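Local coordinates for protein beta-n-acetylhexosaminidase (PDB 4AZI) that hydrolyses terminal N-acetyl-beta-D-hexosamine residues, being a catalytic module of a pneumococcal family 20 exo-beta-D-N-acetylglucosaminidase, at residues A[347-350]-A[356-359]; A[299-304]-A[350-355]; A[138-143]-A[194-199]; A[229-234]-A[239-244]. The protein carries 2 engineered substitutions. All blocks are in the same frame, centred on the assembly; numbering follows the deposited sequence.

Contact 1: A[347-350]-A[356-359]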
loop_
_atom_site.group_PDB
_atom_site.type_symbol
_atom_site.label_atom_id
_atom_site.label_comp_id
_atom_site.label_asym_id
_atom_site.label_seq_id
_atom_site.Cartn_x
_atom_site.Cartn_y
_atom_site.Cartn_z
ATOM N N THR A 347 2.124 -17.216 1.771
ATOM C CA THR A 347 2.352 -18.490 1.087
ATOM C C THR A 347 1.034 -19.110 0.609
ATOM O O THR A 347 0.942 -19.575 -0.530
ATOM C CB THR A 347 3.124 -19.480 1.993
ATOM O OG1 THR A 347 4.367 -18.888 2.390
ATOM C CG2 THR A 347 3.399 -20.795 1.272
ATOM N N ALA A 348 0.022 -19.090 1.476
ATOM C CA ALA A 348 -1.312 -19.600 1.143
ATOM C C ALA A 348 -1.928 -18.915 -0.088
ATOM O O ALA A 348 -2.443 -19.589 -0.982
ATOM C CB ALA A 348 -2.237 -19.479 2.344
ATOM N N PHE A 349 -1.855 -17.585 -0.130
ATOM C CA PHE A 349 -2.347 -16.797 -1.277
ATOM C C PHE A 349 -1.588 -17.156 -2.568
ATOM O O PHE A 349 -2.196 -17.315 -3.624
ATOM C CB PHE A 349 -2.252 -15.294 -0.971
ATOM C CG PHE A 349 -3.057 -14.411 -1.901
ATOM C CD1 PHE A 349 -4.344 -14.770 -2.310
ATOM C CD2 PHE A 349 -2.537 -13.191 -2.336
ATOM C CE1 PHE A 349 -5.080 -13.941 -3.156
ATOM C CE2 PHE A 349 -3.268 -12.361 -3.180
ATOM C CZ PHE A 349 -4.543 -12.735 -3.586
ATOM N N ALA A 350 -0.267 -17.301 -2.471
ATOM C CA ALA A 350 0.540 -17.704 -3.625
ATOM C C ALA A 350 0.208 -19.134 -4.061
ATOM O O ALA A 350 0.042 -19.396 -5.254
ATOM C CB ALA A 350 2.025 -17.558 -3.325
ATOM N N TYR A 356 -0.795 -17.131 -11.263
ATOM C CA TYR A 356 -0.551 -15.693 -11.182
ATOM C C TYR A 356 0.812 -15.332 -10.606
ATOM O O TYR A 356 1.382 -14.302 -10.956
ATOM C CB TYR A 356 -1.661 -15.005 -10.380
ATOM C CG TYR A 356 -2.973 -14.943 -11.130
ATOM C CD1 TYR A 356 -3.231 -13.918 -12.038
ATOM C CD2 TYR A 356 -3.950 -15.918 -10.940
ATOM C CE1 TYR A 356 -4.425 -13.866 -12.731
ATOM C CE2 TYR A 356 -5.151 -15.871 -11.627
ATOM C CZ TYR A 356 -5.377 -14.844 -12.515
ATOM O OH TYR A 356 -6.563 -14.805 -13.197
ATOM N N PHE A 357 1.325 -16.183 -9.727
ATOM C CA PHE A 357 2.584 -15.923 -9.040
ATOM C C PHE A 357 3.783 -16.507 -9.767
ATOM O O PHE A 357 3.710 -17.607 -10.322
ATOM C CB PHE A 357 2.509 -16.450 -7.605
ATOM C CG PHE A 357 1.627 -15.624 -6.711
ATOM C CD1 PHE A 357 0.237 -15.690 -6.820
ATOM C CD2 PHE A 357 2.181 -14.754 -5.779
ATOM C CE1 PHE A 357 -0.577 -14.916 -6.005
ATOM C CE2 PHE A 357 1.370 -13.979 -4.959
ATOM C CZ PHE A 357 -0.010 -14.060 -5.070
ATOM N N ARG A 358 4.890 -15.769 -9.749
ATOM C CA ARG A 358 6.138 -16.228 -10.353
ATOM C C ARG A 358 6.724 -17.405 -9.595
ATOM O O ARG A 358 6.488 -17.569 -8.388
ATOM C CB ARG A 358 7.185 -15.104 -10.386
ATOM C CG ARG A 358 6.942 -14.023 -11.430
ATOM C CD ARG A 358 8.110 -13.050 -11.478
ATOM N NE ARG A 358 9.156 -13.495 -12.397
ATOM C CZ ARG A 358 10.386 -12.982 -12.467
ATOM N NH1 ARG A 358 10.759 -11.993 -11.655
ATOM N NH2 ARG A 358 11.251 -13.464 -13.358
ATOM N N ALA A 359 7.488 -18.223 -10.318
ATOM C CA ALA A 359 8.391 -19.191 -9.701
ATOM C C ALA A 359 9.446 -18.440 -8.883
ATOM O O ALA A 359 9.565 -17.216 -8.980
ATOM C CB ALA A 359 9.046 -20.046 -10.776
#
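In the last beta-alpha unit of the TIM barrel, where helix 339-352 follows the eighth strand, Phe-349 and Ala-350 receive Phe-357 from the loop that follows the helix. The contact is buried and carried mainly by carbon, with no hydrogen bond between the two segments. Its centre is the ring of Phe-357, whose one face lies flat against the helix: Ala-350 CA stands 3.7 Å from the centroid of that ring and 6° off its normal, a CH-pi contact made by the backbone. The methyl group of Ala-350 overlies the ring as well, displaced toward one side, with CB 3.7 Å from Phe-357 CD2. Beyond the alanine, the far end of Phe-357 turns its edge to the face of Phe-349 in an offset edge-to-face pair, the planes at 78°. The nearest side-chain atoms of this pair are Phe-349 CD2 and Phe-357 CZ, 3.8 Å apart. Phe-349 can meet the incoming ring because its CG is anti to the backbone N (chi1 -164°), while the CA-CB bond of Phe-357 points toward the helix. Tyr-39 adds an edge-to-face ring against Phe-357. Phe-349 lies against Thr-301 of helix 294-303 and Trp-279 of strand 271-282, which places this part of helix 339-352 beside the seventh barrel unit, while Leu-37 of its other neighbour, helix 24-37, packs on Ala-350.

Contact 2: A[299-304]-A[350-355]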
loop_
_atom_site.group_PDB
_atom_site.type_symbol
_atom_site.label_atom_id
_atom_site.label_comp_id
_atom_site.label_asym_id
_atom_site.label_seq_id
_atom_site.Cartn_x
_atom_site.Cartn_y
_atom_site.Cartn_z
ATOM N N GLU A 299 -8.072 -19.033 5.224
ATOM C CA GLU A 299 -9.168 -19.703 4.515
ATOM C C GLU A 299 -9.503 -18.944 3.235
ATOM O O GLU A 299 -9.531 -19.530 2.152
ATOM C CB GLU A 299 -10.423 -19.818 5.401
ATOM C CG GLU A 299 -11.546 -20.653 4.792
ATOM C CD GLU A 299 -12.871 -20.518 5.534
ATOM O OE1 GLU A 299 -12.958 -19.694 6.467
ATOM O OE2 GLU A 299 -13.836 -21.229 5.176
ATOM N N ASN A 300 -9.716 -17.636 3.369
ATOM C CA ASN A 300 -10.154 -16.786 2.245
ATOM C C ASN A 300 -9.170 -16.663 1.078
ATOM O O ASN A 300 -9.587 -16.368 -0.048
ATOM C CB ASN A 300 -10.560 -15.386 2.726
ATOM C CG ASN A 300 -11.797 -15.397 3.604
ATOM O OD1 ASN A 300 -11.942 -14.546 4.480
ATOM N ND2 ASN A 300 -12.705 -16.336 3.359
ATOM N N THR A 301 -7.878 -16.870 1.332
ATOM C CA THR A 301 -6.895 -16.888 0.239
ATOM C C THR A 301 -7.214 -17.975 -0.785
ATOM O O THR A 301 -6.826 -17.865 -1.947
ATOM C CB THR A 301 -5.438 -17.071 0.714
ATOM O OG1 THR A 301 -5.285 -18.341 1.368
ATOM C CG2 THR A 301 -5.014 -15.936 1.636
ATOM N N GLY A 302 -7.913 -19.016 -0.340
ATOM C CA GLY A 302 -8.417 -20.058 -1.226
ATOM C C GLY A 302 -9.853 -19.832 -1.661
ATOM O O GLY A 302 -10.179 -20.011 -2.830
ATOM N N LYS A 303 -10.696 -19.420 -0.717
ATOM C CA LYS A 303 -12.150 -19.319 -0.915
ATOM C C LYS A 303 -12.599 -18.160 -1.807
ATOM O O LYS A 303 -13.540 -18.305 -2.583
ATOM C CB LYS A 303 -12.851 -19.220 0.445
ATOM C CG LYS A 303 -14.189 -19.937 0.528
ATOM C CD LYS A 303 -14.473 -20.357 1.968
ATOM C CE LYS A 303 -15.505 -21.473 2.025
ATOM N N THR A 304 -11.946 -17.009 -1.678
ATOM C CA THR A 304 -12.243 -15.851 -2.521
ATOM C C THR A 304 -11.351 -15.906 -3.755
ATOM O O THR A 304 -10.140 -16.006 -3.611
ATOM C CB THR A 304 -11.968 -14.537 -1.770
ATOM O OG1 THR A 304 -12.682 -14.540 -0.530
ATOM C CG2 THR A 304 -12.397 -13.325 -2.611
ATOM N N ALA A 350 -0.267 -17.301 -2.471
ATOM C CA ALA A 350 0.540 -17.704 -3.625
ATOM C C ALA A 350 0.208 -19.134 -4.061
ATOM O O ALA A 350 0.042 -19.396 -5.254
ATOM C CB ALA A 350 2.025 -17.558 -3.325
ATOM N N ASP A 351 0.095 -20.043 -3.091
ATOM C CA ASP A 351 -0.189 -21.458 -3.378
ATOM C C ASP A 351 -1.553 -21.707 -4.012
ATOM O O ASP A 351 -1.699 -22.603 -4.846
ATOM C CB ASP A 351 -0.018 -22.320 -2.124
ATOM C CG ASP A 351 1.433 -22.642 -1.835
ATOM O OD1 ASP A 351 2.288 -22.415 -2.720
ATOM O OD2 ASP A 351 1.729 -23.121 -0.725
ATOM N N HIS A 352 -2.546 -20.919 -3.617
ATOM C CA HIS A 352 -3.885 -21.030 -4.188
ATOM C C HIS A 352 -3.989 -20.423 -5.562
ATOM O O HIS A 352 -4.970 -20.649 -6.267
ATOM C CB HIS A 352 -4.922 -20.408 -3.256
ATOM C CG HIS A 352 -5.295 -21.286 -2.087
ATOM N ND1 HIS A 352 -5.801 -22.528 -2.240
ATOM C CD2 HIS A 352 -5.240 -21.052 -0.716
ATOM C CE1 HIS A 352 -6.045 -23.064 -1.030
ATOM N NE2 HIS A 352 -5.700 -22.160 -0.099
ATOM N N ASN A 353 -2.981 -19.644 -5.956
ATOM C CA ASN A 353 -3.012 -18.907 -7.227
ATOM C C ASN A 353 -1.714 -19.039 -8.026
ATOM O O ASN A 353 -1.143 -18.032 -8.466
ATOM C CB ASN A 353 -3.299 -17.428 -6.960
ATOM C CG ASN A 353 -4.711 -17.187 -6.478
ATOM O OD1 ASN A 353 -5.660 -17.304 -7.245
ATOM N ND2 ASN A 353 -4.852 -16.817 -5.211
ATOM N N LYS A 354 -1.266 -20.278 -8.230
ATOM C CA LYS A 354 0.052 -20.548 -8.825
ATOM C C LYS A 354 0.230 -20.027 -10.258
ATOM O O LYS A 354 1.351 -19.753 -10.674
ATOM C CB LYS A 354 0.385 -22.036 -8.757
ATOM C CG LYS A 354 0.726 -22.537 -7.360
ATOM C CD LYS A 354 1.110 -24.008 -7.404
ATOM C CE LYS A 354 1.431 -24.544 -6.020
ATOM N NZ LYS A 354 0.189 -24.851 -5.257
ATOM N N ASP A 355 -0.874 -19.903 -10.995
ATOM C CA ASP A 355 -0.878 -19.314 -12.340
ATOM C C ASP A 355 -0.515 -17.828 -12.360
ATOM O O ASP A 355 0.007 -17.325 -13.355
ATOM C CB ASP A 355 -2.243 -19.511 -13.018
ATOM C CG ASP A 355 -3.411 -19.441 -12.037
ATOM O OD1 ASP A 355 -3.243 -19.817 -10.852
ATOM O OD2 ASP A 355 -4.510 -19.025 -12.458
HETATM O O HOH W 1 -7.510 -16.753 -4.148
#
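A CH-pi contact between Gly-302 and the imidazole of His-352 joins the C-terminal ends of two neighbouring outer helices of the barrel, 294-303 and 339-352. Gly-302 CA sits over the middle of one face of the ring, 3.4 Å from the centroid of His-352. Lacking a side chain, the glycine lets the imidazole settle directly on the last turn of helix 294-303. His-352 reaches it with CG anti to its own carbonyl carbon (chi1 -78°). At the edge of the same ring, near its plane, Thr-301 OG1 lies 3.4 Å from His-352 CD2; this hydroxyl is hydrogen-bonded to Ile-298 O within its own helix. Beside this packing the link becomes polar and passes through water 1, which donates to Thr-301 O (2.6 Å) and to Thr-304 O (2.8 Å). The water in turn accepts from Asn-353 ND2 at 2.9 Å. With no direct hydrogen bond between the segments, the junction rests on ring packing and on a single water that satisfies two carbonyls at the end of helix 294-303. Asn-353 ND2 gives to both Phe-349 O and this water, which would fix the turn of the amide.

Contact 3: A[138-143]-A[194-199]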
loop_
_atom_site.group_PDB
_atom_site.type_symbol
_atom_site.label_atom_id
_atom_site.label_comp_id
_atom_site.label_asym_id
_atom_site.label_seq_id
_atom_site.Cartn_x
_atom_site.Cartn_y
_atom_site.Cartn_z
ATOM N N ALA A 138 -10.871 17.929 12.016
ATOM C CA ALA A 138 -12.291 17.889 11.727
ATOM C C ALA A 138 -13.024 17.770 13.056
ATOM O O ALA A 138 -12.516 17.172 14.012
ATOM C CB ALA A 138 -12.624 16.716 10.821
ATOM N N HIS A 139 -14.214 18.344 13.105
ATOM C CA HIS A 139 -15.001 18.456 14.321
ATOM C C HIS A 139 -16.447 18.185 13.986
ATOM O O HIS A 139 -17.110 19.002 13.339
ATOM C CB HIS A 139 -14.774 19.856 14.898
ATOM C CG HIS A 139 -15.573 20.171 16.143
ATOM N ND1 HIS A 139 -15.599 21.409 16.681
ATOM C CD2 HIS A 139 -16.382 19.378 16.950
ATOM C CE1 HIS A 139 -16.378 21.407 17.771
ATOM N NE2 HIS A 139 -16.854 20.166 17.941
ATOM N N PHE A 140 -16.927 17.013 14.398
ATOM C CA PHE A 140 -18.320 16.606 14.180
ATOM C C PHE A 140 -18.981 16.258 15.524
ATOM O O PHE A 140 -19.232 17.161 16.321
ATOM C CB PHE A 140 -18.410 15.456 13.162
ATOM C CG PHE A 140 -17.941 15.832 11.775
ATOM C CD1 PHE A 140 -18.679 16.715 10.988
ATOM C CD2 PHE A 140 -16.764 15.305 11.255
ATOM C CE1 PHE A 140 -18.250 17.068 9.717
ATOM C CE2 PHE A 140 -16.329 15.658 9.979
ATOM C CZ PHE A 140 -17.075 16.537 9.212
ATOM N N ASP A 141 -19.247 14.976 15.781
ATOM C CA ASP A 141 -19.786 14.522 17.073
ATOM C C ASP A 141 -18.833 14.824 18.218
ATOM O O ASP A 141 -19.244 14.928 19.376
ATOM C CB ASP A 141 -20.031 13.016 17.067
ATOM C CG ASP A 141 -21.166 12.603 16.168
ATOM O OD1 ASP A 141 -21.775 13.467 15.496
ATOM O OD2 ASP A 141 -21.437 11.391 16.132
ATOM N N LYS A 142 -17.551 14.898 17.876
ATOM C CA LYS A 142 -16.494 15.345 18.769
ATOM C C LYS A 142 -15.331 15.816 17.914
ATOM O O LYS A 142 -15.381 15.718 16.681
ATOM C CB LYS A 142 -16.046 14.225 19.708
ATOM C CG LYS A 142 -15.487 12.982 19.033
ATOM C CD LYS A 142 -14.626 12.198 20.013
ATOM C CE LYS A 142 -14.326 10.809 19.483
ATOM N NZ LYS A 142 -13.236 10.125 20.235
ATOM N N VAL A 143 -14.296 16.339 18.563
ATOM C CA VAL A 143 -13.065 16.682 17.867
ATOM C C VAL A 143 -12.359 15.391 17.468
ATOM O O VAL A 143 -12.068 14.542 18.313
ATOM C CB VAL A 143 -12.158 17.589 18.722
ATOM C CG1 VAL A 143 -10.827 17.844 18.024
ATOM C CG2 VAL A 143 -12.871 18.906 19.014
ATOM N N TRP A 194 -18.719 9.925 5.330
ATOM C CA TRP A 194 -19.223 10.425 4.040
ATOM C C TRP A 194 -20.599 11.017 4.142
ATOM O O TRP A 194 -20.891 12.059 3.530
ATOM C CB TRP A 194 -19.152 9.324 2.977
ATOM C CG TRP A 194 -17.806 8.644 3.024
ATOM C CD1 TRP A 194 -17.507 7.360 3.473
ATOM C CD2 TRP A 194 -16.515 9.245 2.711
ATOM N NE1 TRP A 194 -16.149 7.124 3.421
ATOM C CE2 TRP A 194 -15.501 8.212 2.970
ATOM C CE3 TRP A 194 -16.110 10.481 2.230
ATOM C CZ2 TRP A 194 -14.157 8.436 2.750
ATOM C CZ3 TRP A 194 -14.743 10.694 2.014
ATOM C CH2 TRP A 194 -13.794 9.694 2.278
ATOM N N TYR A 195 -21.457 10.361 4.914
ATOM C CA TYR A 195 -22.765 10.901 5.250
ATOM C C TYR A 195 -22.626 12.286 5.914
ATOM O O TYR A 195 -23.357 13.204 5.570
ATOM C CB TYR A 195 -23.551 9.909 6.121
ATOM C CG TYR A 195 -24.958 10.354 6.469
ATOM C CD1 TYR A 195 -25.925 10.540 5.478
ATOM C CD2 TYR A 195 -25.322 10.580 7.792
ATOM C CE1 TYR A 195 -27.216 10.949 5.800
ATOM C CE2 TYR A 195 -26.604 10.992 8.123
ATOM C CZ TYR A 195 -27.543 11.180 7.125
ATOM O OH TYR A 195 -28.807 11.582 7.471
ATOM N N TYR A 196 -21.662 12.452 6.818
ATOM C CA TYR A 196 -21.451 13.751 7.492
ATOM C C TYR A 196 -20.937 14.843 6.550
ATOM O O TYR A 196 -21.402 15.987 6.618
ATOM C CB TYR A 196 -20.521 13.620 8.696
ATOM C CG TYR A 196 -21.181 13.127 9.967
ATOM C CD1 TYR A 196 -21.760 11.856 10.036
ATOM C CD2 TYR A 196 -21.194 13.918 11.114
ATOM C CE1 TYR A 196 -22.349 11.400 11.207
ATOM C CE2 TYR A 196 -21.772 13.461 12.295
ATOM C CZ TYR A 196 -22.348 12.205 12.332
ATOM O OH TYR A 196 -22.924 11.743 13.493
ATOM N N LEU A 197 -20.003 14.488 5.665
ATOM C CA LEU A 197 -19.552 15.405 4.621
ATOM C C LEU A 197 -20.703 15.921 3.754
ATOM O O LEU A 197 -20.813 17.128 3.539
ATOM C CB LEU A 197 -18.482 14.763 3.728
ATOM C CG LEU A 197 -17.051 14.637 4.263
ATOM C CD1 LEU A 197 -16.205 13.946 3.210
ATOM C CD2 LEU A 197 -16.456 15.997 4.608
ATOM N N LYS A 198 -21.561 15.022 3.270
ATOM C CA LYS A 198 -22.678 15.432 2.405
ATOM C C LYS A 198 -23.668 16.325 3.153
ATOM O O LYS A 198 -24.121 17.352 2.623
ATOM C CB LYS A 198 -23.383 14.218 1.771
ATOM C CG LYS A 198 -22.536 13.531 0.704
ATOM C CD LYS A 198 -23.341 12.584 -0.181
ATOM C CE LYS A 198 -22.524 12.211 -1.414
ATOM N NZ LYS A 198 -23.047 11.056 -2.213
ATOM N N TRP A 199 -23.970 15.930 4.388
ATOM C CA TRP A 199 -24.843 16.676 5.294
ATOM C C TRP A 199 -24.382 18.092 5.467
ATOM O O TRP A 199 -25.187 19.019 5.447
ATOM C CB TRP A 199 -24.883 15.984 6.653
ATOM C CG TRP A 199 -25.832 16.614 7.646
ATOM C CD1 TRP A 199 -25.605 17.720 8.462
ATOM C CD2 TRP A 199 -27.198 16.186 7.959
ATOM N NE1 TRP A 199 -26.706 17.994 9.232
ATOM C CE2 TRP A 199 -27.696 17.113 8.979
ATOM C CE3 TRP A 199 -28.028 15.162 7.512
ATOM C CZ2 TRP A 199 -28.968 17.001 9.516
ATOM C CZ3 TRP A 199 -29.315 15.062 8.061
ATOM C CH2 TRP A 199 -29.769 15.961 9.040
#
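Tyr-196 drives the edge of its ring against the face of Phe-140 in an offset edge-to-face pair, the two planes at 75° and the centroids 5.6 Å apart. The side chains run past each other in opposite directions, each with its CA-CB bond aimed at the other segment. Tyr-196 CG is anti to its carbonyl carbon (chi1 -82°), which carries the ring out toward the 138-143 turn. Tyr-196 CB stands over the face of Phe-140, offset toward the rim, while Tyr-196 CD2 comes within 3.8 Å of Phe-140 CD1. Farther out along the tyrosine, Asp-141 crosses it at about a right angle, its carboxylate plane turned 66° from the phenol ring. The hydroxyl donates to the acid, Tyr-196 OH to Asp-141 OD1 measuring 2.9 Å, and meets that oxygen on its syn side, tilted out of the carboxylate plane. Asp-141 OD2 is nearly as close, 3.0 Å from Tyr-196 OH, so the hydroxyl faces both carboxylate oxygens. The turn bearing Phe-140 and Asp-141 joins strands 137-139 and 143-144, in the excursion that follows the third barrel strand, and is drawn tight by a backbone bond from Phe-140 N to Lys-142 O. Helix 193-199 belongs to the excursion after the fourth strand, so the contact ties two successive beta-to-alpha connections of the TIM barrel at the protein surface. The side chain of Tyr-196 is about 12 Å from the bound phenylcarbamate inhibitor. Thr-189 of the short helix 186-189 touches both Phe-140 and Tyr-196.

Contact 4: A[229-234]-A[239-244]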
loop_
_atom_site.group_PDB
_atom_site.type_symbol
_atom_site.label_atom_id
_atom_site.label_comp_id
_atom_site.label_asym_id
_atom_site.label_seq_id
_atom_site.Cartn_x
_atom_site.Cartn_y
_atom_site.Cartn_z
ATOM N N ASP A 229 -13.334 4.203 -0.761
ATOM C CA ASP A 229 -14.389 4.788 0.105
ATOM C C ASP A 229 -14.991 6.108 -0.387
ATOM O O ASP A 229 -16.209 6.237 -0.512
ATOM C CB ASP A 229 -13.875 5.032 1.533
ATOM C CG ASP A 229 -13.208 3.819 2.145
ATOM O OD1 ASP A 229 -12.401 3.155 1.465
ATOM O OD2 ASP A 229 -13.471 3.553 3.330
ATOM N N GLY A 230 -14.131 7.087 -0.653
ATOM C CA GLY A 230 -14.590 8.447 -0.872
ATOM C C GLY A 230 -15.064 8.724 -2.276
ATOM O O GLY A 230 -15.543 9.814 -2.552
ATOM N N PHE A 231 -14.924 7.751 -3.173
ATOM C CA PHE A 231 -15.190 7.975 -4.595
ATOM C C PHE A 231 -16.625 7.642 -4.994
ATOM O O PHE A 231 -17.075 6.502 -4.848
ATOM C CB PHE A 231 -14.188 7.196 -5.461
ATOM C CG PHE A 231 -12.793 7.771 -5.447
ATOM C CD1 PHE A 231 -11.951 7.575 -4.352
ATOM C CD2 PHE A 231 -12.323 8.512 -6.527
ATOM C CE1 PHE A 231 -10.669 8.112 -4.338
ATOM C CE2 PHE A 231 -11.040 9.043 -6.524
ATOM C CZ PHE A 231 -10.207 8.844 -5.426
ATOM N N TYR A 232 -17.322 8.645 -5.513
ATOM C CA TYR A 232 -18.714 8.515 -5.936
ATOM C C TYR A 232 -19.566 7.818 -4.894
ATOM O O TYR A 232 -20.200 6.804 -5.167
ATOM C CB TYR A 232 -18.790 7.823 -7.302
ATOM C CG TYR A 232 -18.194 8.695 -8.377
ATOM C CD1 TYR A 232 -18.980 9.621 -9.054
ATOM C CD2 TYR A 232 -16.839 8.623 -8.690
ATOM C CE1 TYR A 232 -18.436 10.444 -10.016
ATOM C CE2 TYR A 232 -16.288 9.438 -9.660
ATOM C CZ TYR A 232 -17.097 10.345 -10.320
ATOM O OH TYR A 232 -16.574 11.165 -11.276
ATOM N N TYR A 233 -19.555 8.366 -3.682
ATOM C CA TYR A 233 -20.274 7.761 -2.559
ATOM C C TYR A 233 -21.732 7.560 -2.946
ATOM O O TYR A 233 -22.328 8.419 -3.605
ATOM C CB TYR A 233 -20.154 8.641 -1.311
ATOM C CG TYR A 233 -20.799 8.062 -0.069
ATOM C CD1 TYR A 233 -20.206 7.004 0.628
ATOM C CD2 TYR A 233 -21.991 8.586 0.422
ATOM C CE1 TYR A 233 -20.793 6.485 1.781
ATOM C CE2 TYR A 233 -22.590 8.075 1.564
ATOM C CZ TYR A 233 -21.991 7.025 2.238
ATOM O OH TYR A 233 -22.592 6.525 3.367
ATOM N N GLU A 234 -22.265 6.397 -2.575
ATOM C CA GLU A 234 -23.663 6.003 -2.831
ATOM C C GLU A 234 -24.096 6.051 -4.313
ATOM O O GLU A 234 -25.257 6.343 -4.623
ATOM C CB GLU A 234 -24.632 6.774 -1.908
ATOM C CG GLU A 234 -25.726 5.884 -1.309
ATOM C CD GLU A 234 -26.582 6.580 -0.262
ATOM O OE1 GLU A 234 -26.109 7.536 0.394
ATOM O OE2 GLU A 234 -27.742 6.164 -0.083
ATOM N N VAL A 239 -20.914 15.184 -7.733
ATOM C CA VAL A 239 -19.549 15.588 -7.392
ATOM C C VAL A 239 -18.603 14.667 -8.170
ATOM O O VAL A 239 -18.720 13.448 -8.107
ATOM C CB VAL A 239 -19.300 15.516 -5.866
ATOM C CG1 VAL A 239 -17.824 15.671 -5.534
ATOM C CG2 VAL A 239 -20.113 16.584 -5.148
ATOM N N GLN A 240 -17.688 15.253 -8.929
ATOM C CA GLN A 240 -16.914 14.487 -9.898
ATOM C C GLN A 240 -15.491 14.227 -9.414
ATOM O O GLN A 240 -14.897 15.072 -8.756
ATOM C CB GLN A 240 -16.910 15.190 -11.257
ATOM C CG GLN A 240 -17.069 14.243 -12.438
ATOM C CD GLN A 240 -18.425 13.539 -12.485
ATOM O OE1 GLN A 240 -18.540 12.422 -13.002
ATOM N NE2 GLN A 240 -19.461 14.193 -11.954
ATOM N N PHE A 241 -14.954 13.054 -9.735
ATOM C CA PHE A 241 -13.595 12.694 -9.305
ATOM C C PHE A 241 -12.678 12.448 -10.501
ATOM O O PHE A 241 -13.154 12.113 -11.593
ATOM C CB PHE A 241 -13.613 11.474 -8.376
ATOM C CG PHE A 241 -14.198 11.748 -7.013
ATOM C CD1 PHE A 241 -15.580 11.771 -6.819
ATOM C CD2 PHE A 241 -13.367 11.975 -5.914
ATOM C CE1 PHE A 241 -16.119 12.025 -5.561
ATOM C CE2 PHE A 241 -13.901 12.218 -4.649
ATOM C CZ PHE A 241 -15.281 12.249 -4.473
ATOM N N ASP A 242 -11.373 12.644 -10.279
ATOM C CA ASP A 242 -10.297 12.371 -11.251
ATOM C C ASP A 242 -10.407 10.920 -11.728
ATOM O O ASP A 242 -10.413 9.994 -10.919
ATOM C CB ASP A 242 -8.938 12.630 -10.569
ATOM C CG ASP A 242 -7.737 12.507 -11.519
ATOM O OD1 ASP A 242 -7.648 11.521 -12.265
ATOM O OD2 ASP A 242 -6.846 13.384 -11.492
ATOM N N LYS A 243 -10.511 10.709 -13.036
ATOM C CA LYS A 243 -10.703 9.339 -13.536
ATOM C C LYS A 243 -9.407 8.507 -13.620
ATOM O O LYS A 243 -9.466 7.304 -13.832
ATOM C CB LYS A 243 -11.440 9.325 -14.876
ATOM C CG LYS A 243 -12.776 10.063 -14.895
ATOM C CD LYS A 243 -13.739 9.586 -13.816
ATOM C CE LYS A 243 -15.046 10.352 -13.884
ATOM N NZ LYS A 243 -14.866 11.821 -13.671
ATOM N N ASP A 244 -8.251 9.141 -13.439
ATOM C CA ASP A 244 -6.950 8.447 -13.570
ATOM C C ASP A 244 -6.478 7.676 -12.345
ATOM O O ASP A 244 -5.477 6.980 -12.419
ATOM C CB ASP A 244 -5.837 9.426 -13.954
ATOM C CG ASP A 244 -6.051 10.061 -15.305
ATOM O OD1 ASP A 244 -6.635 9.416 -16.195
ATOM O OD2 ASP A 244 -5.614 11.213 -15.467
#
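Hydrogen bonds converge on the hydroxyl of Tyr-232. The firm one comes from the backbone, Phe-241 N to Tyr-232 OH at 2.9 Å and almost straight (177°). Two weak bonds join it: Lys-243 NZ donates to the hydroxyl, which itself donates to Gln-240 OE1. The lysine doubles back through bends at chi2 and chi4, and its NZ also bonds Phe-241 O at 2.7 Å; Gln-240 NE2 is held by Asp-237 O. Aromatic packing is the second kind of contact, a cluster of Phe-231, Tyr-232 and Phe-241. Phe-241 CD1 lies over one face of the tyrosine ring, and Phe-241 CB approaches Tyr-232 CE2 to 3.6 Å. Against Phe-231 the Phe-241 ring is tilted by 42°, with Phe-231 CD2 3.7 Å from Phe-241 CD2, while Phe-231 CA stands over the centre of the Phe-241 face. Both segments belong to the connection between the fifth and sixth barrel strands, and the cluster packs this coil on Phe-206 and Ala-207 of helix 203-219. Asp-229, at the start of segment 229-234, is hydrogen-bonded to Trp-250 and Tyr-257 of the inhibitor pocket, placing that segment, which follows the fifth strand, at the catalytic end of the TIM barrel.

In the fold
Contacts 1 and 2 form one continuous patch on helix 339-352, sharing Ala-350 and touching where Ala-348 and Phe-349 meet Thr-301. Contact 1 is buried, with no hydrogen bond across it, whereas contact 2, nearer the surface, adds a water to its packing. Contacts 3 and 4 make a second pair, their centres about 18 Å apart and joined mainly through Trp-194, which packs on Asp-229, Gly-230 and Tyr-233. Here tyrosine hydroxyls add direct hydrogen bonds to aromatic packing: contact 3 is a surface link between separate connections, contact 4 a partly buried contact within a single connection. About 42 Å separates the centres of contacts 1 and 3, on opposite sides of the chain's centre.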